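Local coordinates for ribokinase (Giardia lamblia, PDB 6WHJ), which probably phosphorylates D-ribose at O-5 with ATP and magnesium, yielding ribose 5-phosphate, as a homodimeric sugar kinase of the PfkB family, at residues Ala7-Ile12 / Leu140-Cys145; Gly13-Asp18 / Ser39-Lys44; Arg61-Gly66 / Pro87-Gln92. All coordinates share one frame; numbering follows the deposited sequence.

The three contacts illustrate how one chain adapts strand pairing to its place in the fold. Contact 1 is buried at the heart of the large, mostly parallel sheet, and its side chains are nearly all aliphatic. Contact 3 belongs to the same sheet, since strands 9-12 and 62-69 are neighbours in it, but lies at the margin and is partly buried; aromatic rings, a proline and a cysteine join the aliphatics V65 and I90. Contact 2 joins antiparallel strands of the smaller sheet, with polar side chains where substrate is predicted to bind. The chain runs directly from strand 9-12 of contact 1 into contact 2, and G13 also meets V65 of contact 3 through backbone.

Contact 1. Residues Ala7-Ile12 / Leu140-Cys145; sequences AKIVII and LVVMQC
The tight part of this pairing runs from K8 and L140 to I12 and V142, where two parallel strands exchange four backbone hydrogen bonds. L140 N donates to K8 O at 3.0 Å, L140 O receives V10 N, V10 O takes V142 N at 2.8 Å, and V142 O takes I12 N. On one face I9, I11, L140 and V142 lie beneath helices 44-55 and 272-287. There I11 and V142 stand side by side, I11 CG1 4.2 Å from V142 CB. On the other face the I12 side chain reaches backward: with CG1 anti to its carbonyl carbon (chi1 -50°), its CD1 comes within 3.7 Å of V141 CG2. These strands lie side by side in the parallel part of the large mixed ribokinase-fold sheet, and strand 170-173 lies beyond L140-M143, F171 touching V141 and M143. Past V142 the pairing loosens. I12 and M143 have CA atoms 5.3 Å apart, and a water fills the role of a direct bond, donating to I12 O (2.7 Å) and accepting from Q144 N. The Q144 chain, bent at chi2 (80°), folds back until NE2, hydrogen-bonded to Q48 of helix 44-55, is 3.8 Å from I11 CG2.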
ATOM      1  N   ALA B   7     -12.393  -7.746 -33.400  1.00 45.39           N
ATOM      2  CA  ALA B   7     -12.564  -7.004 -32.162  1.00 38.56           C
ATOM      3  C   ALA B   7     -13.500  -5.837 -32.425  1.00 39.71           C
ATOM      4  O   ALA B   7     -13.318  -5.098 -33.398  1.00 38.59           O
ATOM      5  CB  ALA B   7     -11.221  -6.517 -31.621  1.00 30.95           C
ATOM      6  N   LYS B   8     -14.520  -5.687 -31.576  1.00 36.51           N
ATOM      7  CA  LYS B   8     -15.460  -4.585 -31.705  1.00 34.29           C
ATOM      8  C   LYS B   8     -15.346  -3.559 -30.589  1.00 29.25           C
ATOM      9  O   LYS B   8     -15.737  -2.407 -30.793  1.00 26.97           O
ATOM     10  CB  LYS B   8     -16.905  -5.112 -31.738  1.00 36.36           C
ATOM     11  CG  LYS B   8     -17.203  -6.195 -32.775  1.00 37.65           C
ATOM     12  CD  LYS B   8     -17.830  -5.624 -34.037  1.00 43.29           C
ATOM     13  CE  LYS B   8     -16.785  -5.040 -34.980  1.00 44.18           C
ATOM     14  NZ  LYS B   8     -17.392  -4.087 -35.959  1.00 47.13           N
ATOM     15  N   ILE B   9     -14.779  -3.931 -29.443  1.00 29.65           N
ATOM     16  CA  ILE B   9     -14.520  -3.017 -28.336  1.00 28.41           C
ATOM     17  C   ILE B   9     -13.024  -3.052 -28.064  1.00 25.40           C
ATOM     18  O   ILE B   9     -12.468  -4.118 -27.775  1.00 24.10           O
ATOM     19  CB  ILE B   9     -15.311  -3.391 -27.068  1.00 29.07           C
ATOM     20  CG1 ILE B   9     -16.820  -3.414 -27.345  1.00 30.38           C
ATOM     21  CG2 ILE B   9     -14.994  -2.414 -25.921  1.00 22.56           C
ATOM     22  CD1 ILE B   9     -17.631  -4.108 -26.259  1.00 27.53           C
ATOM     23  N   VAL B  10     -12.375  -1.896 -28.173  1.00 24.05           N
ATOM     24  CA  VAL B  10     -10.948  -1.751 -27.917  1.00 25.82           C
ATOM     25  C   VAL B  10     -10.806  -0.867 -26.679  1.00 24.74           C
ATOM     26  O   VAL B  10     -11.310   0.263 -26.656  1.00 25.06           O
ATOM     27  CB  VAL B  10     -10.210  -1.155 -29.133  1.00 23.58           C
ATOM     28  CG1 VAL B  10      -8.725  -0.996 -28.857  1.00 21.94           C
ATOM     29  CG2 VAL B  10     -10.430  -1.998 -30.373  1.00 22.39           C
ATOM     30  N   ILE B  11     -10.144  -1.374 -25.647  1.00 23.65           N
ATOM     31  CA  ILE B  11      -9.940  -0.625 -24.409  1.00 26.35           C
ATOM     32  C   ILE B  11      -8.450  -0.328 -24.284  1.00 25.52           C
ATOM     33  O   ILE B  11      -7.631  -1.248 -24.169  1.00 25.85           O
ATOM     34  CB  ILE B  11     -10.458  -1.379 -23.169  1.00 25.61           C
ATOM     35  CG1 ILE B  11     -11.920  -1.787 -23.330  1.00 22.72           C
ATOM     36  CG2 ILE B  11     -10.279  -0.542 -21.919  1.00 24.70           C
ATOM     37  CD1 ILE B  11     -12.093  -3.207 -23.809  1.00 24.64           C
ATOM     38  N   ILE B  12      -8.098   0.950 -24.332  1.00 25.34           N
ATOM     39  CA  ILE B  12      -6.716   1.392 -24.216  1.00 25.49           C
ATOM     40  C   ILE B  12      -6.560   1.990 -22.824  1.00 26.28           C
ATOM     41  O   ILE B  12      -7.053   3.094 -22.565  1.00 24.34           O
ATOM     42  CB  ILE B  12      -6.359   2.423 -25.294  1.00 26.13           C
ATOM     43  CG1 ILE B  12      -6.778   1.927 -26.685  1.00 25.30           C
ATOM     44  CG2 ILE B  12      -4.877   2.701 -25.272  1.00 22.47           C
ATOM     45  CD1 ILE B  12      -6.759   3.018 -27.761  1.00 23.00           C
ATOM     46  N   LEU B 140     -16.371   0.559 -30.842  1.00 24.91           N
ATOM     47  CA  LEU B 140     -16.104   1.387 -29.682  1.00 25.33           C
ATOM     48  C   LEU B 140     -14.632   1.320 -29.308  1.00 27.15           C
ATOM     49  O   LEU B 140     -14.004   0.258 -29.385  1.00 27.06           O
ATOM     50  CB  LEU B 140     -16.947   0.940 -28.485  1.00 26.10           C
ATOM     51  CG  LEU B 140     -18.459   0.935 -28.668  1.00 27.98           C
ATOM     52  CD1 LEU B 140     -19.110   0.445 -27.379  1.00 27.91           C
ATOM     53  CD2 LEU B 140     -18.946   2.333 -29.047  1.00 25.73           C
ATOM     54  N   VAL B 141     -14.090   2.458 -28.890  1.00 22.10           N
ATOM     55  CA  VAL B 141     -12.780   2.517 -28.266  1.00 22.90           C
ATOM     56  C   VAL B 141     -12.949   3.262 -26.950  1.00 24.63           C
ATOM     57  O   VAL B 141     -13.648   4.279 -26.903  1.00 25.68           O
ATOM     58  CB  VAL B 141     -11.725   3.180 -29.178  1.00 23.15           C
ATOM     59  CG1 VAL B 141     -12.121   4.586 -29.565  1.00 23.93           C
ATOM     60  CG2 VAL B 141     -10.369   3.177 -28.488  1.00 23.15           C
ATOM     61  N   VAL B 142     -12.350   2.731 -25.875  1.00 24.82           N
ATOM     62  CA  VAL B 142     -12.591   3.191 -24.508  1.00 22.51           C
ATOM     63  C   VAL B 142     -11.266   3.557 -23.853  1.00 25.37           C
ATOM     64  O   VAL B 142     -10.281   2.816 -23.963  1.00 25.77           O
ATOM     65  CB  VAL B 142     -13.321   2.124 -23.661  1.00 22.16           C
ATOM     66  CG1 VAL B 142     -13.803   2.720 -22.354  1.00 20.09           C
ATOM     67  CG2 VAL B 142     -14.483   1.525 -24.430  1.00 23.72           C
ATOM     68  N   MET B 143     -11.242   4.696 -23.159  1.00 25.48           N
ATOM     69  CA  MET B 143     -10.053   5.150 -22.451  1.00 22.80           C
ATOM     70  C   MET B 143     -10.462   5.728 -21.104  1.00 26.69           C
ATOM     71  O   MET B 143     -11.608   6.141 -20.907  1.00 25.58           O
ATOM     72  CB  MET B 143      -9.287   6.215 -23.246  1.00 21.62           C
ATOM     73  CG  MET B 143      -8.817   5.766 -24.616  1.00 21.21           C
ATOM     74  SD  MET B 143      -7.671   6.933 -25.367  1.00 26.23           S
ATOM     75  CE  MET B 143      -6.238   6.777 -24.298  1.00 23.52           C
ATOM     76  N   GLN B 144      -9.497   5.759 -20.178  1.00 26.47           N
ATOM     77  CA  GLN B 144      -9.674   6.332 -18.847  1.00 22.10           C
ATOM     78  C   GLN B 144      -8.567   7.339 -18.557  1.00 23.38           C
ATOM     79  O   GLN B 144      -8.087   8.017 -19.470  1.00 21.52           O
ATOM     80  CB  GLN B 144      -9.685   5.250 -17.773  1.00 22.53           C
ATOM     81  CG  GLN B 144     -10.633   4.107 -18.037  1.00 23.67           C
ATOM     82  CD  GLN B 144     -10.074   3.111 -19.017  1.00 23.79           C
ATOM     83  OE1 GLN B 144      -8.861   2.934 -19.111  1.00 24.92           O
ATOM     84  NE2 GLN B 144     -10.953   2.444 -19.748  1.00 24.06           N
ATOM     85  N   CYS B 145      -8.145   7.436 -17.297  1.00 25.74           N
ATOM     86  CA  CYS B 145      -7.144   8.423 -16.900  1.00 24.41           C
ATOM     87  C   CYS B 145      -6.024   7.794 -16.077  1.00 27.49           C
ATOM     88  O   CYS B 145      -5.463   8.445 -15.190  1.00 30.01           O
ATOM     89  CB  CYS B 145      -7.793   9.556 -16.109  1.00 25.54           C
ATOM     90  SG  CYS B 145      -8.977  10.549 -17.038  1.00 25.63           S
TER
HETATM   91  O   HOH W   1      -7.084   5.138 -20.750  1.00 19.56           O

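Contact 2. Residues Gly13-Asp18 / Ser39-Lys44; sequences GSYNRD and SSHGGK. With EDO (1,2-ethanediol), chain F.
S39 meets R17 through its hydroxyl: OG, anti to the backbone N (chi1 170°), accepts from R17 NE at 2.6 Å and, weakly, from NH2. The donor NE has the hydroxyl somewhat out of the guanidinium plane, and NH1 forms a salt bridge with E76. S40 contributes mainly backbone, its O receiving D18 N (2.7 Å) and its N donating to D18 O. H41 points to the face that R17 also occupies, opposite S40 and D18; there its ND1 hydrogen-bonds Y15 OH, modelled at 2.5 Å, doubtfully short, with either as donor. The two rings meet rim to rim with planes 55° apart, and H80 stacks on the imidazole. This is the hairpin of strands 16-22 and 32-42, part of the small sheet that in ribokinases forms a lid over the sugar site. G42 continues the pairing only weakly, by bonds to N16 N and O. Having no side chain, G43 brings its CA to 3.5 Å from N16 N, and it stands at the N-cap of helix 44-55. Its N also makes a weak bond to O2 of an ethanediol, probably from the crystallisation liquor. N16 ND2 donates to that oxygen at 3.2 Å, and O2 donates to D18 OD1, so the diol occupies the predicted substrate pocket. K44 N then bonds to E146 OE1, which S14 OG also engages, while E146 OE2 bonds the diol.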
ATOM      1  N   GLY B  13      -5.877   1.284 -21.930  1.00 22.87           N
ATOM      2  CA  GLY B  13      -5.716   1.801 -20.592  1.00 22.18           C
ATOM      3  C   GLY B  13      -4.809   0.964 -19.717  1.00 25.02           C
ATOM      4  O   GLY B  13      -3.973   0.197 -20.195  1.00 26.43           O
ATOM      5  N   SER B  14      -5.007   1.106 -18.417  1.00 25.05           N
ATOM      6  CA  SER B  14      -4.029   0.648 -17.445  1.00 24.34           C
ATOM      7  C   SER B  14      -4.322  -0.753 -16.926  1.00 25.23           C
ATOM      8  O   SER B  14      -5.471  -1.215 -16.909  1.00 26.14           O
ATOM      9  CB  SER B  14      -3.984   1.615 -16.271  1.00 23.14           C
ATOM     10  OG  SER B  14      -5.265   1.656 -15.673  1.00 27.97           O
ATOM     11  N   TYR B  15      -3.259  -1.424 -16.491  1.00 20.93           N
ATOM     12  CA  TYR B  15      -3.363  -2.564 -15.595  1.00 21.61           C
ATOM     13  C   TYR B  15      -2.564  -2.228 -14.345  1.00 25.42           C
ATOM     14  O   TYR B  15      -1.390  -1.849 -14.435  1.00 23.86           O
ATOM     15  CB  TYR B  15      -2.835  -3.873 -16.200  1.00 24.49           C
ATOM     16  CG  TYR B  15      -2.759  -4.945 -15.129  1.00 24.77           C
ATOM     17  CD1 TYR B  15      -3.899  -5.623 -14.736  1.00 25.83           C
ATOM     18  CD2 TYR B  15      -1.578  -5.205 -14.443  1.00 23.54           C
ATOM     19  CE1 TYR B  15      -3.869  -6.560 -13.729  1.00 24.77           C
ATOM     20  CE2 TYR B  15      -1.534  -6.150 -13.426  1.00 25.65           C
ATOM     21  CZ  TYR B  15      -2.690  -6.823 -13.072  1.00 26.69           C
ATOM     22  OH  TYR B  15      -2.691  -7.775 -12.068  1.00 27.10           O
ATOM     23  N   ASN B  16      -3.201  -2.374 -13.187  1.00 24.48           N
ATOM     24  CA  ASN B  16      -2.543  -2.224 -11.901  1.00 24.89           C
ATOM     25  C   ASN B  16      -2.773  -3.486 -11.082  1.00 26.80           C
ATOM     26  O   ASN B  16      -3.893  -4.006 -11.032  1.00 24.33           O
ATOM     27  CB  ASN B  16      -3.085  -1.012 -11.122  1.00 23.74           C
ATOM     28  CG  ASN B  16      -2.865   0.311 -11.843  1.00 25.05           C
ATOM     29  OD1 ASN B  16      -1.779   0.591 -12.339  1.00 25.82           O
ATOM     30  ND2 ASN B  16      -3.906   1.128 -11.903  1.00 26.71           N
ATOM     31  N   ARG B  17      -1.714  -3.980 -10.447  1.00 24.44           N
ATOM     32  CA  ARG B  17      -1.872  -4.991  -9.413  1.00 26.84           C
ATOM     33  C   ARG B  17      -2.297  -4.271  -8.136  1.00 26.03           C
ATOM     34  O   ARG B  17      -1.554  -3.432  -7.608  1.00 24.22           O
ATOM     35  CB  ARG B  17      -0.573  -5.773  -9.211  1.00 27.99           C
ATOM     36  CG  ARG B  17      -0.684  -6.937  -8.235  1.00 26.97           C
ATOM     37  CD  ARG B  17      -1.814  -7.839  -8.641  1.00 29.35           C
ATOM     38  NE  ARG B  17      -1.932  -9.040  -7.817  1.00 32.41           N
ATOM     39  CZ  ARG B  17      -1.649 -10.276  -8.221  1.00 38.15           C
ATOM     40  NH1 ARG B  17      -1.228 -10.503  -9.464  1.00 39.19           N
ATOM     41  NH2 ARG B  17      -1.804 -11.294  -7.381  1.00 41.30           N
ATOM     42  N   ASP B  18      -3.503  -4.562  -7.664  1.00 21.95           N
ATOM     43  CA  ASP B  18      -4.047  -3.897  -6.485  1.00 23.53           C
ATOM     44  C   ASP B  18      -3.478  -4.548  -5.225  1.00 22.08           C
ATOM     45  O   ASP B  18      -3.614  -5.760  -5.031  1.00 21.58           O
ATOM     46  CB  ASP B  18      -5.571  -3.996  -6.491  1.00 25.50           C
ATOM     47  CG  ASP B  18      -6.239  -2.997  -7.428  1.00 24.59           C
ATOM     48  OD1 ASP B  18      -5.581  -2.053  -7.916  1.00 22.49           O
ATOM     49  OD2 ASP B  18      -7.441  -3.190  -7.709  1.00 29.73           O
ATOM     50  N   SER B  39      -4.280  -9.295  -2.447  1.00 30.83           N
ATOM     51  CA  SER B  39      -3.720  -8.893  -3.728  1.00 27.49           C
ATOM     52  C   SER B  39      -4.655  -9.307  -4.856  1.00 28.73           C
ATOM     53  O   SER B  39      -5.156 -10.436  -4.873  1.00 31.43           O
ATOM     54  CB  SER B  39      -2.348  -9.534  -3.916  1.00 26.44           C
ATOM     55  OG  SER B  39      -1.889  -9.338  -5.229  1.00 38.07           O
ATOM     56  N   SER B  40      -4.877  -8.405  -5.811  1.00 28.36           N
ATOM     57  CA  SER B  40      -5.866  -8.683  -6.846  1.00 28.12           C
ATOM     58  C   SER B  40      -5.594  -7.836  -8.089  1.00 30.11           C
ATOM     59  O   SER B  40      -4.877  -6.832  -8.044  1.00 29.72           O
ATOM     60  CB  SER B  40      -7.286  -8.460  -6.323  1.00 23.12           C
ATOM     61  OG  SER B  40      -7.621  -7.095  -6.371  1.00 27.88           O
ATOM     62  N   HIS B  41      -6.185  -8.270  -9.200  1.00 28.56           N
ATOM     63  CA  HIS B  41      -6.083  -7.564 -10.472  1.00 22.67           C
ATOM     64  C   HIS B  41      -6.879  -6.264 -10.454  1.00 24.39           C
ATOM     65  O   HIS B  41      -8.017  -6.217  -9.981  1.00 29.17           O
ATOM     66  CB  HIS B  41      -6.604  -8.459 -11.597  1.00 24.37           C
ATOM     67  CG  HIS B  41      -5.759  -9.668 -11.836  1.00 28.81           C
ATOM     68  ND1 HIS B  41      -4.391  -9.597 -12.008  1.00 27.20           N
ATOM     69  CD2 HIS B  41      -6.078 -10.983 -11.887  1.00 26.45           C
ATOM     70  CE1 HIS B  41      -3.909 -10.816 -12.182  1.00 26.36           C
ATOM     71  NE2 HIS B  41      -4.911 -11.675 -12.107  1.00 28.58           N
ATOM     72  N   GLY B  42      -6.282  -5.208 -10.968  1.00 27.47           N
ATOM     73  CA  GLY B  42      -6.940  -3.914 -11.043  1.00 26.41           C
ATOM     74  C   GLY B  42      -6.527  -3.159 -12.292  1.00 26.79           C
ATOM     75  O   GLY B  42      -6.199  -3.754 -13.323  1.00 27.19           O
ATOM     76  N   GLY B  43      -6.547  -1.839 -12.196  1.00 23.54           N
ATOM     77  CA  GLY B  43      -6.379  -0.983 -13.343  1.00 22.51           C
ATOM     78  C   GLY B  43      -7.727  -0.721 -13.979  1.00 24.17           C
ATOM     79  O   GLY B  43      -8.455  -1.660 -14.302  1.00 23.91           O
ATOM     80  N   LYS B  44      -8.088   0.546 -14.156  1.00 26.51           N
ATOM     81  CA  LYS B  44      -9.388   0.839 -14.742  1.00 27.85           C
ATOM     82  C   LYS B  44      -9.458   0.350 -16.183  1.00 27.33           C
ATOM     83  O   LYS B  44     -10.523  -0.078 -16.645  1.00 26.69           O
ATOM     84  CB  LYS B  44      -9.688   2.330 -14.629  1.00 23.97           C
ATOM     85  CG  LYS B  44     -10.349   2.672 -13.330  1.00 26.80           C
ATOM     86  CD  LYS B  44     -10.376   4.165 -13.078  1.00 30.49           C
ATOM     87  CE  LYS B  44     -10.964   4.447 -11.716  1.00 27.01           C
ATOM     88  NZ  LYS B  44     -12.109   3.522 -11.505  1.00 30.97           N
TER
HETATM   89  C1  EDO F 401      -8.254   1.414  -9.954  1.00 33.01           C
HETATM   90  O1  EDO F 401      -7.574   2.657  -9.726  1.00 33.32           O
HETATM   91  C2  EDO F 401      -7.467   0.265  -9.327  1.00 30.93           C
HETATM   92  O2  EDO F 401      -6.076   0.452  -9.624  1.00 30.69           O

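Contact 3. Residues Arg61-Gly66 / Pro87-Gln92; sequences RAFFVG and PNCIKQ
A beta-alpha-beta unit, strand 62-69 followed by helix 72-84 and strand 91-93, brings P87-Q92 alongside R61-G66, the two running in nearly the same direction. Three backbone bonds tie them: F64 N to P87 O (3.2 Å), C89 N to F64 O (3.0 Å) and K91 N to G66 O. The F63 ring lies against the P87-C89 backbone with N88 CA over one face; its CD1 touches P87 CB at 3.7 Å, and C89 SG approaches obliquely, 4.7 Å from the ring centroid. V65 CG1 is also close to that sulfur. I90 instead meets F64, its CD1 at the ring edge in plane and its CG1 3.7 Å from F64 CD2. An Asx turn shapes the partner just before K91: with its CG between the backbone N and carbonyl carbon (chi1 62°), N88 turns OD1 to accept I90 N on an in-plane lone pair at 3.1 Å. Around the contact, helix 72-84 covers I90 and N88 with Y81, whose ring also meets that of F64, while S46 and A49 of helix 44-55 touch F64. Strand 62-69 pairs on its far side with strand 9-12, and strand 91-93 forms one edge of the sheet within this chain.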
ATOM      1  N   ARG B  61     -14.743 -10.461 -28.816  1.00 38.69           N
ATOM      2  CA  ARG B  61     -15.112  -9.152 -29.349  1.00 38.08           C
ATOM      3  C   ARG B  61     -14.479  -8.002 -28.574  1.00 34.61           C
ATOM      4  O   ARG B  61     -14.483  -6.864 -29.061  1.00 32.67           O
ATOM      5  CB  ARG B  61     -16.631  -8.992 -29.324  1.00 34.70           C
ATOM      6  CG  ARG B  61     -17.384 -10.219 -29.794  1.00 41.88           C
ATOM      7  CD  ARG B  61     -18.803  -9.864 -30.190  1.00 40.57           C
ATOM      8  NE  ARG B  61     -18.856  -9.349 -31.549  1.00 47.84           N
ATOM      9  CZ  ARG B  61     -19.971  -8.982 -32.170  1.00 48.34           C
ATOM     10  NH1 ARG B  61     -21.147  -9.086 -31.559  1.00 45.43           N
ATOM     11  NH2 ARG B  61     -19.906  -8.526 -33.411  1.00 50.87           N
ATOM     12  N   ALA B  62     -13.961  -8.264 -27.380  1.00 30.46           N
ATOM     13  CA  ALA B  62     -13.220  -7.271 -26.625  1.00 30.10           C
ATOM     14  C   ALA B  62     -11.733  -7.385 -26.939  1.00 33.23           C
ATOM     15  O   ALA B  62     -11.235  -8.443 -27.330  1.00 37.75           O
ATOM     16  CB  ALA B  62     -13.462  -7.441 -25.129  1.00 27.48           C
ATOM     17  N   PHE B  63     -11.021  -6.277 -26.752  1.00 28.93           N
ATOM     18  CA  PHE B  63      -9.594  -6.226 -27.053  1.00 29.07           C
ATOM     19  C   PHE B  63      -8.966  -5.243 -26.078  1.00 29.49           C
ATOM     20  O   PHE B  63      -9.376  -4.079 -26.024  1.00 25.44           O
ATOM     21  CB  PHE B  63      -9.355  -5.801 -28.510  1.00 28.53           C
ATOM     22  CG  PHE B  63      -7.928  -5.976 -28.988  1.00 30.01           C
ATOM     23  CD1 PHE B  63      -7.422  -7.234 -29.257  1.00 27.70           C
ATOM     24  CD2 PHE B  63      -7.110  -4.878 -29.203  1.00 29.40           C
ATOM     25  CE1 PHE B  63      -6.122  -7.392 -29.701  1.00 27.73           C
ATOM     26  CE2 PHE B  63      -5.813  -5.028 -29.645  1.00 25.81           C
ATOM     27  CZ  PHE B  63      -5.318  -6.288 -29.894  1.00 26.96           C
ATOM     28  N   PHE B  64      -8.005  -5.706 -25.282  1.00 31.61           N
ATOM     29  CA  PHE B  64      -7.368  -4.850 -24.290  1.00 28.77           C
ATOM     30  C   PHE B  64      -5.995  -4.424 -24.799  1.00 27.30           C
ATOM     31  O   PHE B  64      -5.226  -5.250 -25.301  1.00 29.90           O
ATOM     32  CB  PHE B  64      -7.249  -5.548 -22.933  1.00 26.65           C
ATOM     33  CG  PHE B  64      -6.505  -4.734 -21.897  1.00 29.15           C
ATOM     34  CD1 PHE B  64      -6.917  -3.441 -21.589  1.00 24.66           C
ATOM     35  CD2 PHE B  64      -5.420  -5.272 -21.206  1.00 26.55           C
ATOM     36  CE1 PHE B  64      -6.239  -2.688 -20.646  1.00 24.37           C
ATOM     37  CE2 PHE B  64      -4.744  -4.519 -20.253  1.00 24.29           C
ATOM     38  CZ  PHE B  64      -5.152  -3.228 -19.973  1.00 23.85           C
ATOM     39  N   VAL B  65      -5.701  -3.133 -24.671  1.00 23.57           N
ATOM     40  CA  VAL B  65      -4.425  -2.559 -25.069  1.00 25.75           C
ATOM     41  C   VAL B  65      -3.809  -1.932 -23.831  1.00 23.71           C
ATOM     42  O   VAL B  65      -4.378  -0.989 -23.268  1.00 26.18           O
ATOM     43  CB  VAL B  65      -4.593  -1.510 -26.177  1.00 28.20           C
ATOM     44  CG1 VAL B  65      -3.227  -0.991 -26.622  1.00 28.30           C
ATOM     45  CG2 VAL B  65      -5.402  -2.076 -27.339  1.00 26.87           C
ATOM     46  N   GLY B  66      -2.661  -2.455 -23.404  1.00 21.71           N
ATOM     47  CA  GLY B  66      -1.988  -1.963 -22.214  1.00 25.26           C
ATOM     48  C   GLY B  66      -0.553  -2.438 -22.161  1.00 24.67           C
ATOM     49  O   GLY B  66      -0.131  -3.285 -22.946  1.00 28.20           O
ATOM     50  N   PRO B  87      -8.888 -11.385 -26.240  1.00 33.69           N
ATOM     51  CA  PRO B  87      -7.729 -10.947 -27.019  1.00 32.52           C
ATOM     52  C   PRO B  87      -7.155  -9.649 -26.481  1.00 30.18           C
ATOM     53  O   PRO B  87      -7.862  -8.813 -25.922  1.00 31.44           O
ATOM     54  CB  PRO B  87      -8.301 -10.749 -28.429  1.00 31.76           C
ATOM     55  CG  PRO B  87      -9.561 -11.547 -28.456  1.00 31.60           C
ATOM     56  CD  PRO B  87     -10.105 -11.474 -27.062  1.00 36.18           C
ATOM     57  N   ASN B  88      -5.857  -9.469 -26.679  1.00 29.60           N
ATOM     58  CA  ASN B  88      -5.201  -8.263 -26.202  1.00 30.85           C
ATOM     59  C   ASN B  88      -3.885  -8.119 -26.949  1.00 29.80           C
ATOM     60  O   ASN B  88      -3.453  -9.029 -27.654  1.00 33.55           O
ATOM     61  CB  ASN B  88      -4.965  -8.320 -24.692  1.00 30.59           C
ATOM     62  CG  ASN B  88      -4.061  -9.454 -24.307  1.00 30.09           C
ATOM     63  OD1 ASN B  88      -2.839  -9.342 -24.414  1.00 29.37           O
ATOM     64  ND2 ASN B  88      -4.644 -10.552 -23.847  1.00 30.71           N
ATOM     65  N   CYS B  89      -3.276  -6.940 -26.842  1.00 33.12           N
ATOM     66  CA  CYS B  89      -1.864  -6.788 -27.199  1.00 36.23           C
ATOM     67  C   CYS B  89      -1.128  -6.137 -26.018  1.00 33.47           C
ATOM     68  O   CYS B  89      -0.524  -5.074 -26.126  1.00 34.70           O
ATOM     69  CB  CYS B  89      -1.665  -6.014 -28.507  1.00 32.44           C
ATOM     70  SG  CYS B  89      -2.371  -4.367 -28.535  1.00 41.36           S
ATOM     71  N   ILE B  90      -1.204  -6.793 -24.859  1.00 31.86           N
ATOM     72  CA  ILE B  90      -0.470  -6.357 -23.675  1.00 31.38           C
ATOM     73  C   ILE B  90       1.025  -6.474 -23.949  1.00 32.25           C
ATOM     74  O   ILE B  90       1.567  -7.577 -24.094  1.00 32.42           O
ATOM     75  CB  ILE B  90      -0.861  -7.152 -22.415  1.00 27.81           C
ATOM     76  CG1 ILE B  90      -2.364  -7.060 -22.150  1.00 28.05           C
ATOM     77  CG2 ILE B  90      -0.071  -6.657 -21.242  1.00 29.31           C
ATOM     78  CD1 ILE B  90      -2.854  -7.990 -21.071  1.00 24.73           C
ATOM     79  N   LYS B  91       1.685  -5.332 -24.092  1.00 27.01           N
ATOM     80  CA  LYS B  91       3.114  -5.291 -24.330  1.00 28.24           C
ATOM     81  C   LYS B  91       3.871  -5.329 -23.005  1.00 28.24           C
ATOM     82  O   LYS B  91       3.575  -4.551 -22.095  1.00 30.82           O
ATOM     83  CB  LYS B  91       3.454  -4.029 -25.116  1.00 30.60           C
ATOM     84  CG  LYS B  91       2.884  -3.988 -26.549  1.00 32.34           C
ATOM     85  CD  LYS B  91       3.101  -5.271 -27.365  1.00 26.37           C
ATOM     86  CE  LYS B  91       2.304  -5.185 -28.672  1.00 35.97           C
ATOM     87  NZ  LYS B  91       2.304  -6.414 -29.527  1.00 33.32           N
ATOM     88  N   GLN B  92       4.864  -6.210 -22.894  1.00 28.77           N
ATOM     89  CA  GLN B  92       5.703  -6.259 -21.701  1.00 30.84           C
ATOM     90  C   GLN B  92       6.973  -5.444 -21.941  1.00 28.16           C
ATOM     91  O   GLN B  92       7.712  -5.717 -22.889  1.00 35.25           O
ATOM     92  CB  GLN B  92       6.040  -7.701 -21.327  1.00 28.34           C
ATOM     93  CG  GLN B  92       4.876  -8.393 -20.652  1.00 29.45           C
ATOM     94  CD  GLN B  92       5.220  -9.749 -20.065  1.00 33.70           C
ATOM     95  OE1 GLN B  92       5.297 -10.758 -20.769  1.00 39.63           O
ATOM     96  NE2 GLN B  92       5.422  -9.775 -18.747  1.00 31.06           N
TER